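Local structure of putative transcriptional regulator (TetR/AcrR family) (Acinetobacter sp., 3KNW) at residues K90-L95 and S195-L200; Q171-A176 and Q191-T196. The protein probably binds DNA through an N-terminal helix-turn-helix domain and regulates transcription, as other members of the TetR/AcrR family do. All blocks are in the same frame, centred on the assembly; numbering follows the deposited sequence.

Contact 1: residues K90-L95 and S195-L200; sequences KLMNYL and STKMML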
ATOM      1  N   LYS A  90      -5.363  -1.177 -24.273  1.00  6.78           N
ATOM      2  CA  LYS A  90      -4.768  -2.338 -23.610  1.00  6.70           C
ATOM      3  C   LYS A  90      -4.476  -2.034 -22.138  1.00  6.95           C
ATOM      4  O   LYS A  90      -4.601  -2.905 -21.256  1.00  6.91           O
ATOM      5  CB  LYS A  90      -3.482  -2.749 -24.310  1.00  7.25           C
ATOM      6  CG  LYS A  90      -3.668  -3.740 -25.485  1.00  6.16           C
ATOM      7  CD  LYS A  90      -2.337  -4.043 -26.108  1.00  5.03           C
ATOM      8  CE  LYS A  90      -2.429  -4.279 -27.650  1.00  7.60           C
ATOM      9  NZ  LYS A  90      -1.137  -3.942 -28.302  1.00  6.95           N
ATOM     10  N   LEU A  91      -4.084  -0.776 -21.899  1.00  6.71           N
ATOM     11  CA  LEU A  91      -3.653  -0.298 -20.598  1.00  6.10           C
ATOM     12  C   LEU A  91      -4.880  -0.038 -19.723  1.00  6.32           C
ATOM     13  O   LEU A  91      -4.858  -0.279 -18.522  1.00  6.15           O
ATOM     14  CB  LEU A  91      -2.818   0.986 -20.748  1.00  4.96           C
ATOM     15  CG  LEU A  91      -2.309   1.577 -19.429  1.00  4.25           C
ATOM     16  CD1 LEU A  91      -1.710   0.547 -18.566  1.00  2.00           C
ATOM     17  CD2 LEU A  91      -1.318   2.613 -19.682  1.00  3.70           C
HETATM   18  N   MSE A  92      -5.960   0.421 -20.326  1.00  6.46           N
HETATM   19  CA  MSE A  92      -7.205   0.652 -19.559  1.00  6.74           C
HETATM   20  C   MSE A  92      -7.830  -0.675 -19.243  1.00  6.92           C
HETATM   21  O   MSE A  92      -8.373  -0.869 -18.194  1.00  8.41           O
HETATM   22  CB  MSE A  92      -8.180   1.552 -20.307  1.00  6.02           C
HETATM   23  CG  MSE A  92      -7.732   3.003 -20.416  1.00  3.84           C
HETATM   24 SE   MSE A  92      -7.278   3.846 -18.743  0.70  2.00          SE
HETATM   25  CE  MSE A  92      -8.930   3.492 -17.744  1.00  5.28           C
ATOM     26  N   ASN A  93      -7.676  -1.625 -20.125  1.00  6.91           N
ATOM     27  CA  ASN A  93      -8.098  -2.981 -19.842  1.00  7.36           C
ATOM     28  C   ASN A  93      -7.493  -3.603 -18.585  1.00  7.09           C
ATOM     29  O   ASN A  93      -8.209  -4.000 -17.671  1.00  5.99           O
ATOM     30  CB  ASN A  93      -7.662  -3.838 -21.004  1.00  8.02           C
ATOM     31  CG  ASN A  93      -8.750  -4.397 -21.705  1.00  9.91           C
ATOM     32  OD1 ASN A  93      -9.178  -3.871 -22.746  1.00 14.73           O
ATOM     33  ND2 ASN A  93      -9.231  -5.523 -21.188  1.00 13.21           N
ATOM     34  N   TYR A  94      -6.169  -3.731 -18.605  1.00  7.26           N
ATOM     35  CA  TYR A  94      -5.383  -4.171 -17.459  1.00  8.36           C
ATOM     36  C   TYR A  94      -5.808  -3.509 -16.153  1.00  8.20           C
ATOM     37  O   TYR A  94      -6.090  -4.179 -15.178  1.00  9.12           O
ATOM     38  CB  TYR A  94      -3.907  -3.847 -17.670  1.00  8.34           C
ATOM     39  CG  TYR A  94      -3.068  -4.020 -16.439  1.00  9.51           C
ATOM     40  CD1 TYR A  94      -2.823  -5.271 -15.916  1.00  8.60           C
ATOM     41  CD2 TYR A  94      -2.522  -2.915 -15.780  1.00 11.85           C
ATOM     42  CE1 TYR A  94      -2.058  -5.423 -14.786  1.00  9.76           C
ATOM     43  CE2 TYR A  94      -1.757  -3.062 -14.645  1.00 10.43           C
ATOM     44  CZ  TYR A  94      -1.522  -4.335 -14.156  1.00  9.50           C
ATOM     45  OH  TYR A  94      -0.755  -4.501 -13.020  1.00 11.40           O
ATOM     46  N   LEU A  95      -5.842  -2.202 -16.154  1.00  7.65           N
ATOM     47  CA  LEU A  95      -6.190  -1.461 -14.977  1.00  8.06           C
ATOM     48  C   LEU A  95      -7.612  -1.769 -14.525  1.00  9.36           C
ATOM     49  O   LEU A  95      -7.918  -1.824 -13.308  1.00  7.61           O
ATOM     50  CB  LEU A  95      -6.069   0.061 -15.268  1.00  7.15           C
ATOM     51  CG  LEU A  95      -4.663   0.542 -15.632  1.00  5.94           C
ATOM     52  CD1 LEU A  95      -4.625   2.114 -15.878  1.00  4.95           C
ATOM     53  CD2 LEU A  95      -3.614   0.105 -14.593  1.00  3.70           C
ATOM     54  N   SER A 195      -9.316   9.049 -13.158  1.00 12.80           N
ATOM     55  CA  SER A 195      -8.116   9.839 -13.237  1.00 12.41           C
ATOM     56  C   SER A 195      -7.066   9.399 -14.265  1.00 12.51           C
ATOM     57  O   SER A 195      -6.440  10.260 -14.882  1.00 10.68           O
ATOM     58  CB  SER A 195      -7.507   9.938 -11.841  1.00 13.03           C
ATOM     59  OG  SER A 195      -8.135  11.047 -11.203  1.00 13.70           O
ATOM     60  N   THR A 196      -6.873   8.096 -14.443  1.00 13.40           N
ATOM     61  CA  THR A 196      -5.969   7.593 -15.444  1.00 16.05           C
ATOM     62  C   THR A 196      -6.333   8.117 -16.877  1.00 19.01           C
ATOM     63  O   THR A 196      -5.452   8.234 -17.744  1.00 19.10           O
ATOM     64  CB  THR A 196      -5.959   6.038 -15.472  1.00 17.08           C
ATOM     65  OG1 THR A 196      -5.699   5.522 -14.159  1.00 15.17           O
ATOM     66  CG2 THR A 196      -4.895   5.505 -16.466  1.00 16.01           C
ATOM     67  N   LYS A 197      -7.608   8.477 -17.103  1.00 20.74           N
ATOM     68  CA  LYS A 197      -8.026   9.001 -18.389  1.00 22.14           C
ATOM     69  C   LYS A 197      -7.549  10.446 -18.618  1.00 23.25           C
ATOM     70  O   LYS A 197      -6.965  10.726 -19.657  1.00 24.89           O
ATOM     71  CB  LYS A 197      -9.549   8.899 -18.572  1.00 22.42           C
ATOM     72  CG  LYS A 197     -10.097   7.454 -18.634  1.00 24.00           C
ATOM     73  CD  LYS A 197     -11.533   7.465 -19.210  1.00 25.99           C
ATOM     74  CE  LYS A 197     -12.414   6.381 -18.624  1.00 26.74           C
ATOM     75  NZ  LYS A 197     -13.903   6.620 -18.907  1.00 26.24           N
HETATM   76  N   MSE A 198      -7.811  11.368 -17.702  1.00 23.21           N
HETATM   77  CA  MSE A 198      -7.122  12.669 -17.730  1.00 23.55           C
HETATM   78  C   MSE A 198      -5.621  12.525 -18.036  1.00 22.99           C
HETATM   79  O   MSE A 198      -5.087  13.153 -18.934  1.00 23.49           O
HETATM   80  CB  MSE A 198      -7.249  13.399 -16.367  1.00 24.49           C
HETATM   81  CG  MSE A 198      -8.634  13.311 -15.668  1.00 26.77           C
HETATM   82 SE   MSE A 198      -9.017  14.727 -14.309  0.70 30.44          SE
HETATM   83  CE  MSE A 198     -10.883  15.107 -14.797  1.00 28.54           C
HETATM   84  N   MSE A 199      -4.930  11.683 -17.290  1.00 22.89           N
HETATM   85  CA  MSE A 199      -3.491  11.584 -17.435  1.00 23.11           C
HETATM   86  C   MSE A 199      -3.060  11.096 -18.837  1.00 23.24           C
HETATM   87  O   MSE A 199      -2.041  11.511 -19.328  1.00 23.17           O
HETATM   88  CB  MSE A 199      -2.923  10.649 -16.373  1.00 23.49           C
HETATM   89  CG  MSE A 199      -3.149  11.152 -14.974  1.00 23.83           C
HETATM   90 SE   MSE A 199      -2.375  10.017 -13.650  0.70 21.73          SE
HETATM   91  CE  MSE A 199      -2.808  11.134 -12.171  1.00 18.46           C
ATOM     92  N   LEU A 200      -3.821  10.232 -19.486  1.00 23.05           N
ATOM     93  CA  LEU A 200      -3.434   9.789 -20.839  1.00 23.04           C
ATOM     94  C   LEU A 200      -3.685  10.852 -21.926  1.00 24.54           C
ATOM     95  O   LEU A 200      -2.926  10.930 -22.909  1.00 24.84           O
ATOM     96  CB  LEU A 200      -4.079   8.444 -21.196  1.00 22.18           C
ATOM     97  CG  LEU A 200      -3.715   7.317 -20.216  1.00 18.79           C
ATOM     98  CD1 LEU A 200      -4.461   6.020 -20.551  1.00 17.75           C
ATOM     99  CD2 LEU A 200      -2.206   7.033 -20.288  1.00 19.84           C
TER
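Helix segments 90-95 and 195-200 run nearly antiparallel, their axes 11.6 Å apart at 160°, and Met-92 and Thr-196 bring their CA atoms closest, at 8.2 Å. That spacing is wide for two helices, so side chains with some length have to bridge it, and the task falls mainly to Met-92, modelled as selenomethionine. Its CG is anti to the carbonyl carbon (chi1 -70°), and a bend at chi2 brings the selenium of Met-92 to 3.7 Å from CG2 of Thr-196 and, on the C-terminal side of that residue, 4.0 Å from CD1 of Leu-200. Past both partners Met-92 slides in the opposite direction, an alongside packing that an unbranched, flexible chain can adopt. A second bend, at chi3 (-54°), turns the terminal CE of Met-92 to the aliphatic part of Lys-197, 4.2 Å from its CG; a lysine suits this margin because its methylenes can pack while the amino group remains near solvent, with a weak, long ion pair to Glu-194.

One turn along from Met-92, Leu-95 meets Thr-196 tip to tip, CD1 lying 3.5 Å from CG2. Thr-196 divides its two branches: the methyl, anti to the backbone N, serves the apolar seam with Met-92 and Leu-95, whereas OG1 is engaged by Tyr-173 and by the carbonyl of Ala-192. A beta-branched residue with one polar and one apolar arm fits such a place, and the contact across the segments is wholly van der Waals.

Around this seam the C-terminal domain closes in as an all-helical bundle. Leu-91 and Tyr-94 lean on helix 126-153, Leu-95 and Thr-196 also touch helix 162-183, and Met-199 reaches Val-168 of the second subunit.

Contact 2: residues Q171-A176 and Q191-T196; sequences QMYLGA and QALEST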
ATOM      1  N   GLN A 171       1.849   3.634  -8.905  1.00  9.88           N
ATOM      2  CA  GLN A 171       1.847   4.059  -7.526  1.00  9.77           C
ATOM      3  C   GLN A 171       0.456   4.427  -7.081  1.00  9.80           C
ATOM      4  O   GLN A 171       0.066   4.026  -6.023  1.00 11.30           O
ATOM      5  CB  GLN A 171       2.757   5.245  -7.334  1.00  9.66           C
ATOM      6  CG  GLN A 171       4.209   4.837  -7.252  1.00  9.42           C
ATOM      7  CD  GLN A 171       5.160   5.994  -7.276  1.00  7.41           C
ATOM      8  OE1 GLN A 171       6.339   5.820  -7.463  1.00  7.29           O
ATOM      9  NE2 GLN A 171       4.654   7.165  -7.091  1.00  9.04           N
HETATM   10  N   MSE A 172      -0.289   5.168  -7.891  1.00  9.59           N
HETATM   11  CA  MSE A 172      -1.664   5.575  -7.583  1.00  8.30           C
HETATM   12  C   MSE A 172      -2.572   4.423  -7.468  1.00  9.63           C
HETATM   13  O   MSE A 172      -3.406   4.402  -6.563  1.00 10.35           O
HETATM   14  CB  MSE A 172      -2.199   6.538  -8.623  1.00  8.38           C
HETATM   15  CG  MSE A 172      -3.704   6.911  -8.489  1.00  8.76           C
HETATM   16 SE   MSE A 172      -4.115   8.143  -9.938  0.70  3.64          SE
HETATM   17  CE  MSE A 172      -4.321   6.920 -11.358  1.00  6.72           C
ATOM     18  N   TYR A 173      -2.401   3.385  -8.294  1.00  9.89           N
ATOM     19  CA  TYR A 173      -3.268   2.207  -8.113  1.00  8.02           C
ATOM     20  C   TYR A 173      -2.982   1.431  -6.865  1.00  8.15           C
ATOM     21  O   TYR A 173      -3.909   1.027  -6.180  1.00  8.18           O
ATOM     22  CB  TYR A 173      -3.275   1.297  -9.335  1.00  8.57           C
ATOM     23  CG  TYR A 173      -4.224   1.824 -10.377  1.00  8.62           C
ATOM     24  CD1 TYR A 173      -3.929   2.982 -11.117  1.00  9.68           C
ATOM     25  CD2 TYR A 173      -5.436   1.213 -10.618  1.00 11.70           C
ATOM     26  CE1 TYR A 173      -4.774   3.459 -12.101  1.00  7.03           C
ATOM     27  CE2 TYR A 173      -6.297   1.719 -11.621  1.00 10.51           C
ATOM     28  CZ  TYR A 173      -5.963   2.843 -12.321  1.00  8.96           C
ATOM     29  OH  TYR A 173      -6.845   3.332 -13.278  1.00 13.65           O
ATOM     30  N   LEU A 174      -1.718   1.232  -6.494  1.00  8.71           N
ATOM     31  CA  LEU A 174      -1.412   0.575  -5.221  1.00  7.38           C
ATOM     32  C   LEU A 174      -1.982   1.342  -4.030  1.00  6.43           C
ATOM     33  O   LEU A 174      -2.507   0.762  -3.096  1.00  5.55           O
ATOM     34  CB  LEU A 174       0.056   0.487  -5.032  1.00  9.27           C
ATOM     35  CG  LEU A 174       0.800  -0.527  -5.887  1.00 11.90           C
ATOM     36  CD1 LEU A 174       2.286  -0.280  -5.714  1.00 14.43           C
ATOM     37  CD2 LEU A 174       0.443  -1.914  -5.525  1.00  6.93           C
ATOM     38  N   GLY A 175      -1.940   2.660  -4.080  1.00  4.88           N
ATOM     39  CA  GLY A 175      -2.433   3.409  -2.953  1.00  4.89           C
ATOM     40  C   GLY A 175      -3.967   3.430  -2.869  1.00  5.71           C
ATOM     41  O   GLY A 175      -4.520   3.393  -1.750  1.00  5.50           O
ATOM     42  N   ALA A 176      -4.624   3.576  -4.034  1.00  4.64           N
ATOM     43  CA  ALA A 176      -6.031   3.313  -4.182  1.00  6.24           C
ATOM     44  C   ALA A 176      -6.419   1.844  -3.710  1.00  6.54           C
ATOM     45  O   ALA A 176      -7.411   1.653  -3.025  1.00  6.43           O
ATOM     46  CB  ALA A 176      -6.462   3.537  -5.675  1.00  5.78           C
ATOM     47  N   GLN A 191     -11.997   5.926  -8.615  1.00  8.92           N
ATOM     48  CA  GLN A 191     -11.559   7.299  -8.951  1.00 10.12           C
ATOM     49  C   GLN A 191     -10.224   7.209  -9.743  1.00  9.79           C
ATOM     50  O   GLN A 191     -10.105   7.845 -10.774  1.00  9.77           O
ATOM     51  CB  GLN A 191     -11.446   8.192  -7.707  1.00 11.73           C
ATOM     52  CG  GLN A 191     -10.971   9.671  -7.973  1.00 15.27           C
ATOM     53  CD  GLN A 191     -11.702  10.343  -9.155  1.00 17.55           C
ATOM     54  OE1 GLN A 191     -12.948  10.496  -9.161  1.00 18.32           O
ATOM     55  NE2 GLN A 191     -10.932  10.697 -10.180  1.00 17.66           N
ATOM     56  N   ALA A 192      -9.271   6.378  -9.306  1.00  9.51           N
ATOM     57  CA  ALA A 192      -8.032   6.113 -10.045  1.00  9.61           C
ATOM     58  C   ALA A 192      -8.297   5.840 -11.541  1.00 11.45           C
ATOM     59  O   ALA A 192      -7.579   6.346 -12.415  1.00 10.28           O
ATOM     60  CB  ALA A 192      -7.336   4.867  -9.466  1.00  9.53           C
ATOM     61  N   LEU A 193      -9.296   4.987 -11.803  1.00 12.16           N
ATOM     62  CA  LEU A 193      -9.757   4.729 -13.174  1.00 13.84           C
ATOM     63  C   LEU A 193     -10.107   6.003 -13.915  1.00 13.27           C
ATOM     64  O   LEU A 193      -9.652   6.240 -15.012  1.00 12.85           O
ATOM     65  CB  LEU A 193     -10.959   3.763 -13.204  1.00 14.01           C
ATOM     66  CG  LEU A 193     -10.578   2.266 -13.155  1.00 16.16           C
ATOM     67  CD1 LEU A 193     -11.818   1.359 -13.004  1.00 15.74           C
ATOM     68  CD2 LEU A 193      -9.761   1.859 -14.423  1.00 14.40           C
ATOM     69  N   GLU A 194     -10.895   6.845 -13.282  1.00 13.88           N
ATOM     70  CA  GLU A 194     -11.378   8.054 -13.956  1.00 13.93           C
ATOM     71  C   GLU A 194     -10.202   9.008 -14.137  1.00 12.77           C
ATOM     72  O   GLU A 194     -10.046   9.618 -15.159  1.00 13.05           O
ATOM     73  CB  GLU A 194     -12.585   8.676 -13.209  1.00 13.25           C
ATOM     74  CG  GLU A 194     -13.380   9.682 -14.057  1.00 17.94           C
ATOM     75  CD  GLU A 194     -13.961   9.098 -15.387  1.00 22.71           C
ATOM     76  OE1 GLU A 194     -14.204   9.888 -16.349  1.00 23.05           O
ATOM     77  OE2 GLU A 194     -14.192   7.854 -15.452  1.00 24.97           O
ATOM     78  N   SER A 195      -9.316   9.049 -13.158  1.00 12.80           N
ATOM     79  CA  SER A 195      -8.116   9.839 -13.237  1.00 12.41           C
ATOM     80  C   SER A 195      -7.066   9.399 -14.265  1.00 12.51           C
ATOM     81  O   SER A 195      -6.440  10.260 -14.882  1.00 10.68           O
ATOM     82  CB  SER A 195      -7.507   9.938 -11.841  1.00 13.03           C
ATOM     83  OG  SER A 195      -8.135  11.047 -11.203  1.00 13.70           O
ATOM     84  N   THR A 196      -6.873   8.096 -14.443  1.00 13.40           N
ATOM     85  CA  THR A 196      -5.969   7.593 -15.444  1.00 16.05           C
ATOM     86  C   THR A 196      -6.333   8.117 -16.877  1.00 19.01           C
ATOM     87  O   THR A 196      -5.452   8.234 -17.744  1.00 19.10           O
ATOM     88  CB  THR A 196      -5.959   6.038 -15.472  1.00 17.08           C
ATOM     89  OG1 THR A 196      -5.699   5.522 -14.159  1.00 15.17           O
ATOM     90  CG2 THR A 196      -4.895   5.505 -16.466  1.00 16.01           C
TER
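The ring of Tyr-173 has the CB methyl of Ala-192 over one face and OG1 of Thr-196 at its edge, in the ring plane. Ala-192 CB sits 3.9 Å from the centroid of the Tyr-173 ring and 14° off the normal, a CH-pi contact displaced toward the rim. Alanine suits the spot because a small side chain lets the aromatic plane lie close to the backbone of helix 187-200; Ala-192 CB also meets Ala-176 CB at 4.1 Å.

At the edge, Tyr-173 OH donates a short hydrogen bond of 2.6 Å to Thr-196 OG1, the two side chains crossing at about a right angle. Thr-196 OG1 in turn donates to Ala-192 O, 2.7 Å away and four residues back, from above the carbonyl plane. The backbone N of Thr-196 approaches the same oxygen from the opposite face, so one carbonyl takes two donors and a short chain of hydrogen bonds links tyrosine through threonine to the helix backbone. Two bonds thus hold OG1 and tether the phenol end. Leu-193 borders the phenol too, its CD2 3.5 Å from Tyr-173 OH.

Met-172, a selenomethionine, extends CG anti to its own N (chi1 173°) and then bends at chi3, which carries CE to within 3.4 Å of Thr-196 OG1 and beside Ala-192.

Helices 162-183 and 187-200 form an antiparallel pair here, joined by a short connection. Helix 87-100 flanks them through Leu-95 and Val-99, while Met-172, Ala-176 and Ser-195 also pack on the second subunit, consistent with the four-helix dimer interface usual in TetR-family regulators.

Contacts 1 and 2 share helix 187-200, with centres 9 Å apart and Ser-195 and Thr-196 in common. Thr-196 is where they join, its methyl used in one and its hydroxyl in the other. Direct packing connects them further: Leu-95 CD1 lies 3.6 Å from Tyr-173 OH, and Met-92 CE 3.8 Å from Leu-193 CD2. Helices 87-100, 162-183 and 187-200 thus pack mutually, as a triangle, with Leu-95, Tyr-173 and Thr-196 meeting where they converge, and both contacts also touch the second subunit. They belong to the C-terminal domain, which in TetR-type regulators typically forms the dimer interface, apart from the predicted helix-turn-helix at residues 36-55.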